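PDB 5ZIY: flagellar hook-associated protein 3 from Bacillus cereus, which probably forms part of the junction that connects the flagellar hook to the filament. Local coordinates for residues S31-T36 / K90-Y95; T50-L55 / V74-I79; Y128-F133 / N188-F193; L147-E152 / L166-Q171. One frame throughout, in Å; residues are numbered along the deposited sequence.

Interaction 1: S31-T36 / K90-Y95; sequences SKNVLT and KEQGRY. With ZN (zinc ion), chain D.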
loop_
_atom_site.group_PDB
_atom_site.type_symbol
_atom_site.label_atom_id
_atom_site.label_comp_id
_atom_site.label_asym_id
_atom_site.label_seq_id
_atom_site.Cartn_x
_atom_site.Cartn_y
_atom_site.Cartn_z
ATOM N N SER A 31 13.878 3.108 4.271
ATOM C CA SER A 31 12.542 3.643 4.244
ATOM C C SER A 31 12.003 3.733 2.843
ATOM O O SER A 31 10.822 3.451 2.626
ATOM C CB SER A 31 12.519 5.023 4.907
ATOM O OG SER A 31 12.960 4.895 6.248
ATOM N N LYS A 32 12.842 4.139 1.881
ATOM C CA LYS A 32 12.375 4.296 0.510
ATOM C C LYS A 32 12.021 2.941 -0.089
ATOM O O LYS A 32 11.159 2.865 -0.971
ATOM C CB LYS A 32 13.391 4.978 -0.402
ATOM C CG LYS A 32 13.650 6.514 -0.228
ATOM C CD LYS A 32 14.548 7.025 -1.438
ATOM N N ASN A 33 12.738 1.890 0.294
ATOM C CA ASN A 33 12.366 0.572 -0.175
ATOM C C ASN A 33 10.935 0.172 0.313
ATOM O O ASN A 33 10.134 -0.300 -0.450
ATOM C CB ASN A 33 13.418 -0.423 0.245
ATOM C CG ASN A 33 13.031 -1.837 -0.045
ATOM O OD1 ASN A 33 12.706 -2.185 -1.179
ATOM N ND2 ASN A 33 13.109 -2.704 0.999
ATOM N N VAL A 34 10.622 0.393 1.579
ATOM C CA VAL A 34 9.316 0.031 2.112
ATOM C C VAL A 34 8.215 0.887 1.471
ATOM O O VAL A 34 7.185 0.382 1.063
ATOM C CB VAL A 34 9.321 0.192 3.625
ATOM C CG1 VAL A 34 7.937 0.202 4.164
ATOM C CG2 VAL A 34 10.136 -0.956 4.254
ATOM N N LEU A 35 8.479 2.174 1.327
ATOM C CA LEU A 35 7.590 3.084 0.678
ATOM C C LEU A 35 7.386 2.822 -0.812
ATOM O O LEU A 35 6.267 2.923 -1.316
ATOM C CB LEU A 35 8.079 4.514 0.874
ATOM C CG LEU A 35 8.039 5.016 2.317
ATOM C CD1 LEU A 35 8.665 6.389 2.431
ATOM C CD2 LEU A 35 6.598 5.018 2.858
ATOM N N THR A 36 8.446 2.470 -1.514
ATOM C CA THR A 36 8.288 2.125 -2.926
ATOM C C THR A 36 7.413 0.905 -3.065
ATOM O O THR A 36 6.493 0.895 -3.869
ATOM C CB THR A 36 9.648 1.915 -3.570
ATOM O OG1 THR A 36 10.334 3.146 -3.461
ATOM C CG2 THR A 36 9.547 1.489 -5.051
ATOM N N LYS A 90 4.378 -8.412 1.906
ATOM C CA LYS A 90 5.249 -8.505 3.080
ATOM C C LYS A 90 6.671 -8.060 2.746
ATOM O O LYS A 90 7.200 -8.436 1.740
ATOM C CB LYS A 90 5.263 -9.940 3.550
ATOM C CG LYS A 90 6.184 -10.278 4.705
ATOM C CD LYS A 90 5.990 -11.781 5.070
ATOM C CE LYS A 90 6.833 -12.226 6.257
ATOM N NZ LYS A 90 7.058 -13.701 6.215
ATOM N N GLU A 91 7.266 -7.244 3.608
ATOM C CA GLU A 91 8.594 -6.743 3.409
ATOM C C GLU A 91 9.227 -6.540 4.763
ATOM O O GLU A 91 8.547 -6.061 5.672
ATOM C CB GLU A 91 8.503 -5.400 2.661
ATOM C CG GLU A 91 9.824 -4.659 2.460
ATOM C CD GLU A 91 10.906 -5.476 1.797
ATOM O OE1 GLU A 91 10.612 -6.437 1.035
ATOM O OE2 GLU A 91 12.085 -5.133 2.043
ATOM N N GLN A 92 10.520 -6.898 4.897
ATOM C CA GLN A 92 11.262 -6.806 6.166
ATOM C C GLN A 92 10.456 -7.401 7.282
ATOM O O GLN A 92 10.253 -6.748 8.305
ATOM C CB GLN A 92 11.583 -5.356 6.549
ATOM C CG GLN A 92 12.407 -4.557 5.547
ATOM C CD GLN A 92 13.661 -5.285 5.142
ATOM O OE1 GLN A 92 14.336 -5.889 5.990
ATOM N NE2 GLN A 92 14.014 -5.204 3.861
ATOM N N GLY A 93 9.988 -8.631 7.107
ATOM C CA GLY A 93 9.396 -9.362 8.199
ATOM C C GLY A 93 7.988 -8.972 8.633
ATOM O O GLY A 93 7.425 -9.628 9.470
ATOM N N ARG A 94 7.411 -7.950 8.022
ATOM C CA ARG A 94 6.078 -7.518 8.363
ATOM C C ARG A 94 5.217 -7.212 7.144
ATOM O O ARG A 94 5.726 -6.854 6.074
ATOM C CB ARG A 94 6.154 -6.271 9.233
ATOM C CG ARG A 94 6.737 -6.500 10.646
ATOM C CD ARG A 94 5.801 -7.336 11.446
ATOM N NE ARG A 94 6.246 -7.583 12.817
ATOM C CZ ARG A 94 6.924 -8.661 13.240
ATOM N NH1 ARG A 94 7.300 -9.595 12.381
ATOM N NH2 ARG A 94 7.235 -8.805 14.519
ATOM N N TYR A 95 3.901 -7.360 7.321
ATOM C CA TYR A 95 2.940 -7.016 6.260
ATOM C C TYR A 95 2.675 -5.532 6.188
ATOM O O TYR A 95 2.323 -4.917 7.190
ATOM C CB TYR A 95 1.643 -7.777 6.464
ATOM C CG TYR A 95 1.824 -9.271 6.325
ATOM C CD1 TYR A 95 1.798 -9.871 5.090
ATOM C CD2 TYR A 95 1.978 -10.082 7.431
ATOM C CE1 TYR A 95 1.966 -11.260 4.944
ATOM C CE2 TYR A 95 2.176 -11.498 7.293
ATOM C CZ TYR A 95 2.156 -12.058 6.056
ATOM O OH TYR A 95 2.299 -13.417 5.909
HETATM ZN ZN ZN D . 13.135 -7.144 1.061
HETATM O O HOH W 1 12.716 -6.094 -1.194
#

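Interaction 2: T50-L55 / V74-I79; sequences TRADQL and VEIDQI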
loop_
_atom_site.group_PDB
_atom_site.type_symbol
_atom_site.label_atom_id
_atom_site.label_comp_id
_atom_site.label_asym_id
_atom_site.label_seq_id
_atom_site.Cartn_x
_atom_site.Cartn_y
_atom_site.Cartn_z
ATOM N N THR A 50 -9.910 -0.353 -11.185
ATOM C CA THR A 50 -10.206 0.264 -12.465
ATOM C C THR A 50 -10.759 -0.759 -13.432
ATOM O O THR A 50 -11.796 -0.540 -14.036
ATOM C CB THR A 50 -8.929 0.926 -13.069
ATOM O OG1 THR A 50 -8.574 2.051 -12.263
ATOM C CG2 THR A 50 -9.166 1.375 -14.523
ATOM N N ARG A 51 -10.077 -1.887 -13.565
ATOM C CA ARG A 51 -10.541 -2.952 -14.451
ATOM C C ARG A 51 -11.867 -3.543 -13.973
ATOM O O ARG A 51 -12.725 -3.841 -14.772
ATOM C CB ARG A 51 -9.460 -4.028 -14.593
ATOM C CG ARG A 51 -9.840 -5.253 -15.438
ATOM C CD ARG A 51 -9.879 -4.988 -16.907
ATOM N NE ARG A 51 -10.194 -6.203 -17.666
ATOM C CZ ARG A 51 -10.724 -6.217 -18.888
ATOM N NH1 ARG A 51 -11.005 -5.076 -19.505
ATOM N NH2 ARG A 51 -10.997 -7.372 -19.489
ATOM N N ALA A 52 -12.022 -3.679 -12.658
ATOM C CA ALA A 52 -13.277 -4.175 -12.051
ATOM C C ALA A 52 -14.427 -3.263 -12.398
ATOM O O ALA A 52 -15.504 -3.755 -12.746
ATOM C CB ALA A 52 -13.153 -4.301 -10.515
ATOM N N ASP A 53 -14.202 -1.950 -12.270
ATOM C CA ASP A 53 -15.187 -0.917 -12.664
ATOM C C ASP A 53 -15.594 -1.061 -14.147
ATOM O O ASP A 53 -16.774 -1.092 -14.480
ATOM C CB ASP A 53 -14.592 0.489 -12.436
ATOM C CG ASP A 53 -15.495 1.616 -12.921
ATOM O OD1 ASP A 53 -16.504 1.863 -12.237
ATOM O OD2 ASP A 53 -15.198 2.293 -13.961
ATOM N N GLN A 54 -14.595 -1.163 -15.016
ATOM C CA GLN A 54 -14.815 -1.312 -16.456
ATOM C C GLN A 54 -15.683 -2.545 -16.798
ATOM O O GLN A 54 -16.660 -2.433 -17.527
ATOM C CB GLN A 54 -13.457 -1.352 -17.189
ATOM C CG GLN A 54 -12.641 -0.019 -17.102
ATOM C CD GLN A 54 -11.222 -0.092 -17.725
ATOM O OE1 GLN A 54 -10.356 -0.868 -17.283
ATOM N NE2 GLN A 54 -10.977 0.748 -18.718
ATOM N N LEU A 55 -15.324 -3.700 -16.245
ATOM C CA LEU A 55 -16.045 -4.973 -16.447
ATOM C C LEU A 55 -17.474 -4.966 -15.876
ATOM O O LEU A 55 -18.335 -5.730 -16.320
ATOM C CB LEU A 55 -15.289 -6.115 -15.735
ATOM C CG LEU A 55 -13.925 -6.550 -16.260
ATOM C CD1 LEU A 55 -13.302 -7.569 -15.295
ATOM C CD2 LEU A 55 -14.014 -7.092 -17.694
ATOM N N VAL A 74 -16.334 -14.225 -13.733
ATOM C CA VAL A 74 -15.089 -14.997 -13.584
ATOM C C VAL A 74 -13.877 -14.102 -13.500
ATOM O O VAL A 74 -13.103 -14.216 -12.560
ATOM C CB VAL A 74 -14.881 -16.014 -14.729
ATOM C CG1 VAL A 74 -13.440 -16.470 -14.780
ATOM C CG2 VAL A 74 -15.835 -17.227 -14.539
ATOM N N GLU A 75 -13.703 -13.202 -14.460
ATOM C CA GLU A 75 -12.497 -12.373 -14.488
ATOM C C GLU A 75 -12.410 -11.473 -13.255
ATOM O O GLU A 75 -11.319 -11.235 -12.742
ATOM C CB GLU A 75 -12.435 -11.535 -15.757
ATOM C CG GLU A 75 -11.181 -11.769 -16.592
ATOM C CD GLU A 75 -10.161 -10.684 -16.444
ATOM O OE1 GLU A 75 -9.504 -10.647 -15.376
ATOM O OE2 GLU A 75 -10.007 -9.882 -17.412
ATOM N N ILE A 76 -13.548 -10.991 -12.780
ATOM C CA ILE A 76 -13.590 -10.246 -11.538
ATOM C C ILE A 76 -13.034 -11.105 -10.371
ATOM O O ILE A 76 -12.452 -10.586 -9.441
ATOM C CB ILE A 76 -15.014 -9.793 -11.209
ATOM C CG1 ILE A 76 -15.492 -8.712 -12.183
ATOM C CG2 ILE A 76 -15.082 -9.254 -9.798
ATOM C CD1 ILE A 76 -15.313 -7.322 -11.662
ATOM N N ASP A 77 -13.248 -12.417 -10.449
ATOM C CA ASP A 77 -12.682 -13.386 -9.506
ATOM C C ASP A 77 -11.152 -13.471 -9.575
ATOM O O ASP A 77 -10.497 -13.618 -8.539
ATOM C CB ASP A 77 -13.310 -14.762 -9.740
ATOM C CG ASP A 77 -12.952 -15.765 -8.670
ATOM O OD1 ASP A 77 -13.475 -15.650 -7.543
ATOM O OD2 ASP A 77 -12.158 -16.688 -8.991
ATOM N N GLN A 78 -10.586 -13.392 -10.766
ATOM C CA GLN A 78 -9.133 -13.317 -10.894
ATOM C C GLN A 78 -8.622 -12.033 -10.207
ATOM O O GLN A 78 -7.601 -12.030 -9.516
ATOM C CB GLN A 78 -8.679 -13.290 -12.363
ATOM C CG GLN A 78 -8.989 -14.532 -13.224
ATOM C CD GLN A 78 -8.415 -14.423 -14.668
ATOM O OE1 GLN A 78 -9.167 -14.244 -15.632
ATOM N NE2 GLN A 78 -7.077 -14.517 -14.805
ATOM N N ILE A 79 -9.345 -10.942 -10.431
ATOM C CA ILE A 79 -8.999 -9.654 -9.864
ATOM C C ILE A 79 -9.094 -9.717 -8.344
ATOM O O ILE A 79 -8.241 -9.183 -7.635
ATOM C CB ILE A 79 -9.879 -8.536 -10.505
ATOM C CG1 ILE A 79 -9.424 -8.315 -11.964
ATOM C CG2 ILE A 79 -9.753 -7.209 -9.790
ATOM C CD1 ILE A 79 -10.329 -7.341 -12.778
#

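Interaction 3: Y128-F133 / N188-F193; sequences YEFKAF and NTMETF. With ZN (zinc ion), chain C; ZN (zinc ion), chain E.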
loop_
_atom_site.group_PDB
_atom_site.type_symbol
_atom_site.label_atom_id
_atom_site.label_comp_id
_atom_site.label_asym_id
_atom_site.label_seq_id
_atom_site.Cartn_x
_atom_site.Cartn_y
_atom_site.Cartn_z
ATOM N N TYR A 128 12.747 12.039 12.483
ATOM C CA TYR A 128 11.538 11.963 11.646
ATOM C C TYR A 128 10.880 10.566 11.721
ATOM O O TYR A 128 11.508 9.560 11.465
ATOM C CB TYR A 128 11.838 12.340 10.188
ATOM C CG TYR A 128 10.617 12.316 9.289
ATOM C CD1 TYR A 128 9.706 13.389 9.234
ATOM C CD2 TYR A 128 10.370 11.219 8.490
ATOM C CE1 TYR A 128 8.571 13.348 8.366
ATOM C CE2 TYR A 128 9.241 11.159 7.660
ATOM C CZ TYR A 128 8.359 12.204 7.594
ATOM O OH TYR A 128 7.257 12.040 6.739
ATOM N N GLU A 129 9.604 10.543 12.031
ATOM C CA GLU A 129 8.841 9.313 12.156
ATOM C C GLU A 129 7.747 9.145 11.134
ATOM O O GLU A 129 7.091 10.068 10.806
ATOM C CB GLU A 129 8.144 9.303 13.509
ATOM C CG GLU A 129 9.081 9.343 14.640
ATOM C CD GLU A 129 8.355 9.075 15.923
ATOM O OE1 GLU A 129 7.359 9.810 16.200
ATOM O OE2 GLU A 129 8.764 8.114 16.613
ATOM N N PHE A 130 7.563 7.934 10.643
ATOM C CA PHE A 130 6.421 7.615 9.780
ATOM C C PHE A 130 5.946 6.188 10.032
ATOM O O PHE A 130 6.647 5.383 10.645
ATOM C CB PHE A 130 6.775 7.788 8.322
ATOM C CG PHE A 130 7.693 6.728 7.791
ATOM C CD1 PHE A 130 9.045 6.759 8.078
ATOM C CD2 PHE A 130 7.211 5.722 6.976
ATOM C CE1 PHE A 130 9.884 5.785 7.558
ATOM C CE2 PHE A 130 8.052 4.725 6.506
ATOM C CZ PHE A 130 9.378 4.775 6.791
ATOM N N LYS A 131 4.739 5.896 9.556
ATOM C CA LYS A 131 4.151 4.565 9.647
ATOM C C LYS A 131 4.649 3.736 8.526
ATOM O O LYS A 131 4.353 4.037 7.383
ATOM C CB LYS A 131 2.637 4.649 9.561
ATOM C CG LYS A 131 2.026 5.509 10.673
ATOM C CD LYS A 131 0.693 6.048 10.232
ATOM C CE LYS A 131 -0.026 6.856 11.343
ATOM N NZ LYS A 131 -0.362 5.897 12.443
ATOM N N ALA A 132 5.432 2.708 8.839
ATOM C CA ALA A 132 6.024 1.844 7.852
ATOM C C ALA A 132 5.101 0.657 7.534
ATOM O O ALA A 132 5.028 0.238 6.367
ATOM C CB ALA A 132 7.352 1.324 8.344
ATOM N N PHE A 133 4.483 0.060 8.578
ATOM C CA PHE A 133 3.578 -1.099 8.397
ATOM C C PHE A 133 2.278 -0.791 9.103
ATOM O O PHE A 133 2.285 -0.376 10.262
ATOM C CB PHE A 133 4.208 -2.391 8.909
ATOM C CG PHE A 133 5.542 -2.663 8.306
ATOM C CD1 PHE A 133 5.639 -3.395 7.144
ATOM C CD2 PHE A 133 6.693 -2.179 8.889
ATOM C CE1 PHE A 133 6.847 -3.642 6.562
ATOM C CE2 PHE A 133 7.956 -2.432 8.291
ATOM C CZ PHE A 133 8.021 -3.152 7.120
ATOM N N ASN A 188 8.260 11.750 -1.223
ATOM C CA ASN A 188 8.805 13.032 -1.662
ATOM C C ASN A 188 9.635 13.689 -0.541
ATOM O O ASN A 188 10.747 14.171 -0.754
ATOM C CB ASN A 188 7.639 13.959 -2.066
ATOM C CG ASN A 188 7.214 13.795 -3.523
ATOM O OD1 ASN A 188 7.952 13.213 -4.338
ATOM N ND2 ASN A 188 6.021 14.326 -3.871
ATOM N N THR A 189 9.072 13.691 0.662
ATOM C CA THR A 189 9.804 14.021 1.881
ATOM C C THR A 189 11.132 13.237 2.035
ATOM O O THR A 189 12.183 13.834 2.304
ATOM C CB THR A 189 8.916 13.808 3.112
ATOM O OG1 THR A 189 7.724 14.602 2.959
ATOM C CG2 THR A 189 9.658 14.225 4.386
ATOM N N MET A 190 11.084 11.924 1.886
ATOM C CA MET A 190 12.299 11.112 2.004
ATOM C C MET A 190 13.312 11.539 0.969
ATOM O O MET A 190 14.516 11.617 1.226
ATOM C CB MET A 190 12.016 9.633 1.777
ATOM C CG MET A 190 11.401 8.920 2.909
ATOM S SD MET A 190 12.372 9.012 4.422
ATOM C CE MET A 190 10.990 8.623 5.519
ATOM N N GLU A 191 12.827 11.831 -0.218
ATOM C CA GLU A 191 13.724 12.242 -1.310
ATOM C C GLU A 191 14.355 13.621 -1.045
ATOM O O GLU A 191 15.487 13.893 -1.471
ATOM C CB GLU A 191 12.953 12.236 -2.653
ATOM C CG GLU A 191 12.554 10.841 -3.164
ATOM C CD GLU A 191 13.688 10.093 -3.850
ATOM O OE1 GLU A 191 14.873 10.438 -3.606
ATOM O OE2 GLU A 191 13.403 9.166 -4.654
ATOM N N THR A 192 13.602 14.510 -0.401
ATOM C CA THR A 192 14.145 15.802 0.015
ATOM C C THR A 192 15.187 15.591 1.110
ATOM O O THR A 192 16.246 16.210 1.069
ATOM C CB THR A 192 13.051 16.776 0.530
ATOM O OG1 THR A 192 11.989 16.846 -0.413
ATOM C CG2 THR A 192 13.587 18.157 0.762
ATOM N N PHE A 193 14.895 14.717 2.070
ATOM C CA PHE A 193 15.869 14.424 3.135
ATOM C C PHE A 193 17.194 13.948 2.493
ATOM O O PHE A 193 18.243 14.452 2.864
ATOM C CB PHE A 193 15.363 13.400 4.172
ATOM C CG PHE A 193 14.440 13.976 5.246
ATOM C CD1 PHE A 193 14.735 15.157 5.902
ATOM C CD2 PHE A 193 13.307 13.294 5.621
ATOM C CE1 PHE A 193 13.902 15.649 6.876
ATOM C CE2 PHE A 193 12.462 13.791 6.612
ATOM C CZ PHE A 193 12.752 14.975 7.218
HETATM ZN ZN ZN C . 7.980 8.482 18.596
HETATM ZN ZN ZN E . 14.981 7.943 -4.899
HETATM O O HOH W 2 16.315 9.207 -6.515
#

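Interaction 4: L147-E152 / L166-Q171; sequences LKQMSE and LEENKQ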
loop_
_atom_site.group_PDB
_atom_site.type_symbol
_atom_site.label_atom_id
_atom_site.label_comp_id
_atom_site.label_asym_id
_atom_site.label_seq_id
_atom_site.Cartn_x
_atom_site.Cartn_y
_atom_site.Cartn_z
ATOM N N LEU A 147 -15.360 -6.633 -4.087
ATOM C CA LEU A 147 -14.977 -7.433 -5.271
ATOM C C LEU A 147 -15.662 -8.824 -5.170
ATOM O O LEU A 147 -16.165 -9.361 -6.154
ATOM C CB LEU A 147 -13.446 -7.594 -5.400
ATOM C CG LEU A 147 -12.655 -6.353 -5.851
ATOM C CD1 LEU A 147 -11.103 -6.659 -5.800
ATOM C CD2 LEU A 147 -13.101 -5.859 -7.215
ATOM N N LYS A 148 -15.694 -9.387 -3.973
ATOM C CA LYS A 148 -16.313 -10.697 -3.798
ATOM C C LYS A 148 -17.814 -10.717 -4.104
ATOM O O LYS A 148 -18.295 -11.626 -4.757
ATOM C CB LYS A 148 -16.016 -11.250 -2.419
ATOM C CG LYS A 148 -16.486 -12.676 -2.262
ATOM C CD LYS A 148 -16.431 -13.115 -0.852
ATOM C CE LYS A 148 -16.953 -14.546 -0.692
ATOM N NZ LYS A 148 -18.324 -14.474 -0.152
ATOM N N GLN A 149 -18.550 -9.711 -3.655
ATOM C CA GLN A 149 -19.965 -9.616 -3.982
ATOM C C GLN A 149 -20.166 -9.311 -5.490
ATOM O O GLN A 149 -21.203 -9.659 -6.064
ATOM C CB GLN A 149 -20.670 -8.547 -3.132
ATOM C CG GLN A 149 -20.580 -8.726 -1.624
ATOM C CD GLN A 149 -21.086 -7.474 -0.879
ATOM O OE1 GLN A 149 -22.251 -7.069 -1.046
ATOM N NE2 GLN A 149 -20.203 -6.839 -0.082
ATOM N N MET A 150 -19.184 -8.643 -6.110
ATOM C CA MET A 150 -19.226 -8.333 -7.546
ATOM C C MET A 150 -19.149 -9.629 -8.336
ATOM O O MET A 150 -19.981 -9.895 -9.165
ATOM C CB MET A 150 -18.076 -7.416 -7.950
ATOM C CG MET A 150 -18.339 -5.920 -7.769
ATOM S SD MET A 150 -16.922 -4.914 -8.343
ATOM C CE MET A 150 -17.669 -3.307 -8.637
ATOM N N SER A 151 -18.184 -10.469 -7.977
ATOM C CA SER A 151 -17.950 -11.742 -8.643
ATOM C C SER A 151 -19.143 -12.693 -8.493
ATOM O O SER A 151 -19.617 -13.306 -9.469
ATOM C CB SER A 151 -16.681 -12.348 -8.045
ATOM O OG SER A 151 -16.513 -13.700 -8.404
ATOM N N GLU A 152 -19.660 -12.797 -7.281
ATOM C CA GLU A 152 -20.851 -13.610 -7.071
ATOM C C GLU A 152 -22.103 -13.068 -7.782
ATOM O O GLU A 152 -22.856 -13.853 -8.358
ATOM C CB GLU A 152 -21.106 -13.821 -5.566
ATOM N N LEU A 166 -21.117 -1.075 -8.057
ATOM C CA LEU A 166 -20.352 -0.147 -8.898
ATOM C C LEU A 166 -19.978 1.080 -8.080
ATOM O O LEU A 166 -18.841 1.511 -8.097
ATOM C CB LEU A 166 -21.158 0.281 -10.136
ATOM C CG LEU A 166 -20.529 1.238 -11.150
ATOM C CD1 LEU A 166 -19.444 0.523 -11.906
ATOM C CD2 LEU A 166 -21.548 1.848 -12.138
ATOM N N GLU A 167 -20.952 1.638 -7.366
ATOM C CA GLU A 167 -20.704 2.813 -6.506
ATOM C C GLU A 167 -19.804 2.463 -5.332
ATOM O O GLU A 167 -18.932 3.247 -4.979
ATOM C CB GLU A 167 -22.014 3.450 -5.997
ATOM C CG GLU A 167 -22.406 4.748 -6.718
ATOM C CD GLU A 167 -21.489 5.954 -6.413
ATOM O OE1 GLU A 167 -20.837 5.996 -5.347
ATOM O OE2 GLU A 167 -21.450 6.891 -7.242
ATOM N N GLU A 168 -20.035 1.306 -4.715
ATOM C CA GLU A 168 -19.159 0.843 -3.621
ATOM C C GLU A 168 -17.701 0.775 -4.084
ATOM O O GLU A 168 -16.796 1.250 -3.387
ATOM C CB GLU A 168 -19.543 -0.538 -3.107
ATOM C CG GLU A 168 -20.615 -0.547 -2.030
ATOM C CD GLU A 168 -20.750 -1.913 -1.384
ATOM O OE1 GLU A 168 -19.969 -2.839 -1.724
ATOM O OE2 GLU A 168 -21.651 -2.064 -0.537
ATOM N N ASN A 169 -17.483 0.180 -5.254
ATOM C CA ASN A 169 -16.121 0.078 -5.796
ATOM C C ASN A 169 -15.524 1.450 -6.114
ATOM O O ASN A 169 -14.310 1.636 -5.950
ATOM C CB ASN A 169 -16.059 -0.850 -7.024
ATOM C CG ASN A 169 -14.637 -1.032 -7.549
ATOM O OD1 ASN A 169 -13.797 -1.595 -6.854
ATOM N ND2 ASN A 169 -14.370 -0.577 -8.766
ATOM N N LYS A 170 -16.341 2.400 -6.567
ATOM C CA LYS A 170 -15.835 3.750 -6.822
ATOM C C LYS A 170 -15.340 4.406 -5.519
ATOM O O LYS A 170 -14.254 4.959 -5.487
ATOM C CB LYS A 170 -16.879 4.655 -7.506
ATOM C CG LYS A 170 -17.135 4.350 -8.986
ATOM C CD LYS A 170 -17.873 5.498 -9.688
ATOM C CE LYS A 170 -17.934 5.337 -11.220
ATOM N NZ LYS A 170 -19.237 4.784 -11.663
ATOM N N GLN A 171 -16.139 4.348 -4.461
ATOM C CA GLN A 171 -15.727 4.859 -3.136
ATOM C C GLN A 171 -14.518 4.142 -2.553
ATOM O O GLN A 171 -13.652 4.773 -1.955
ATOM C CB GLN A 171 -16.883 4.783 -2.149
ATOM C CG GLN A 171 -17.987 5.779 -2.478
ATOM C CD GLN A 171 -19.196 5.609 -1.593
ATOM O OE1 GLN A 171 -19.375 4.563 -0.966
ATOM N NE2 GLN A 171 -20.048 6.635 -1.541
#

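Interaction 1: S31-T36 / K90-Y95
Carboxylate oxygen OE2 of E91 is gripped three ways. The amide nitrogen ND2 of N33, on helix 8-60, gives it a hydrogen bond of 2.8 Å, bent to 134° at the hydrogen and arriving from above the carboxylate plane. NE2 of Q92 donates to OE2 of E91 at 2.7 Å from the opposite face. A zinc ion is the third partner, 2.5 Å from OE2, and the other oxygen, OE1 of E91, also reaches this metal. The amide and carboxylate planes stand almost perpendicular, 88° apart, so N33 presents one N-H to the oxygen and does not pair flat against the group. Its CG lies anti to the backbone N (chi1 173°), which carries the amide out from the helix toward the strand. Next to these polar bonds, methyl CG2 of V34 lies 4.1 Å from CG of E91, a branched side chain that stays close to the helix and covers the glutamate's aliphatic part. E91 to R94 form the type I' turn of a beta hairpin, with G93 at a positive phi. Glutamate thus joins metal, turn and helix through a single group, and the nearby zinc would tend to keep its carboxylate ionised.

Interaction 2: T50-L55 / V74-I79
An antiparallel helical hairpin, within the flagellin N-terminal helical region, brings R51, A52 and L55 of helix 8-60 against E75, I76 and I79 of helix 67-87. The axes of the two segments approach to 10.1 Å at 168°, nearly side by side in opposite directions. A52 suits the closest backbone approach: its small methyl CB leaves room for I76, whose CD1 comes within 3.9 Å of it. One helical turn on, L55 brings in its branched end. Its CD1 meets CD1 of I79 tip to tip at 3.9 Å, while L55 and I76 run alongside one another, pointing opposite ways, CD1 of L55 lying 4.0 Å from CG1 of I76. Methyl CD1 of I79 also presses on the aliphatic part of R51, 3.4 Å from CG. A chi1 of 177° sends the R51 chain away from its own backbone N, and a bend at the next bond swings the guanidinium over the leucine, so that CD2 of L55 lies against one face. At the guanidinium edge, NH2 of R51 makes a long, weak salt bridge of 3.4 Å to OE2 of E75, though nearly straight at 162°. Apolar packing therefore carries the joint, and the ion pair adds a loose polar border, its long-chained partners bringing their charges out beyond the buried leucine and isoleucines.

Interaction 3: Y128-F133 / N188-F193
The edge of the F193 ring points at the face of the Y128 ring in a T-shaped pair, centroids 5.2 Å apart and planes at 64°. Atom CE2 of F193 sits over that face, off centre, 3.6 Å from CG of Y128. In the tyrosine, a chi1 of -178° turns the ring away from the backbone N and toward helix 162-204. Near its hydroxyl end, methyl CG2 of T189 approaches CZ of Y128 at 4.0 Å. M190 serves two rings at once: its chain, bent at chi2, brings the flexible methyl CE to 3.8 Å from CE2 of Y128 and 3.7 Å from CE1 of F130. E129 and E191, which take no part in this packing, each bind a separate zinc ion through OE2. F130 pairs through its backbone with W122 of strand 120-123, while its ring and M190 both reach L35 of helix 8-60, so the two-stranded sheet packs against both long helices.

Interaction 4: L147-E152 / L166-Q171
The carboxamide of N169 is met at its base by M150: methyl CE of M150 lies 3.4 Å from CB and 3.9 Å from CG of N169. Beyond CG, OD1 of N169 has CD2 of L147 at a loose 4.3 Å, while ND2 gives its hydrogen bond to the backbone oxygen of L49 on helix 8-60. The contact is an interhelical seam of an antiparallel helical hairpin, formed by helices 137-155 and 162-204, which packs on helices 8-60 and 67-87 as a four-helix bundle. The segment axes come to 10.4 Å at a crossing angle of -153°. A long, unbranched methionine can reach across to the other helix: beyond CG its chain runs straight (chi2 -178°) and meets N169 at about a right angle. The asparagine, short and polar, has one side for the methyl and an amide for the backbone of a third helix, which settles a buried polar group. NE2 of Q149 and OE1 of E168 stay 4.3 Å apart and form no hydrogen bond; OE1 of E168 bonds to OG1 of T146, and NE2 of Q149 makes a weak bond to the backbone oxygen of K145. CE of M150 also lies 4.1 Å from the backbone N of L166, the first residue of 166-171.

Overall arrangement
From the N terminus, helix 8-60 first supplies residues 31-36 and then 50-55. Interaction 2 closes the turn back into helix 67-87, and this loop is nested inside the larger one that interaction 1 closes when the chain reaches the hairpin at 90-95. The strand 129-133 then opens interaction 3, which closes only on helix 162-204; interaction 4, between helices 137-155 and 162-204, lies nested inside it. The two outer loops follow in series. Spatially the pairing differs: interactions 2 and 4 touch, their centres 9 Å apart, in the helical bundle, whereas interactions 1 and 3 touch where strand 129-133 meets the hairpin 90-95 and helix 8-60.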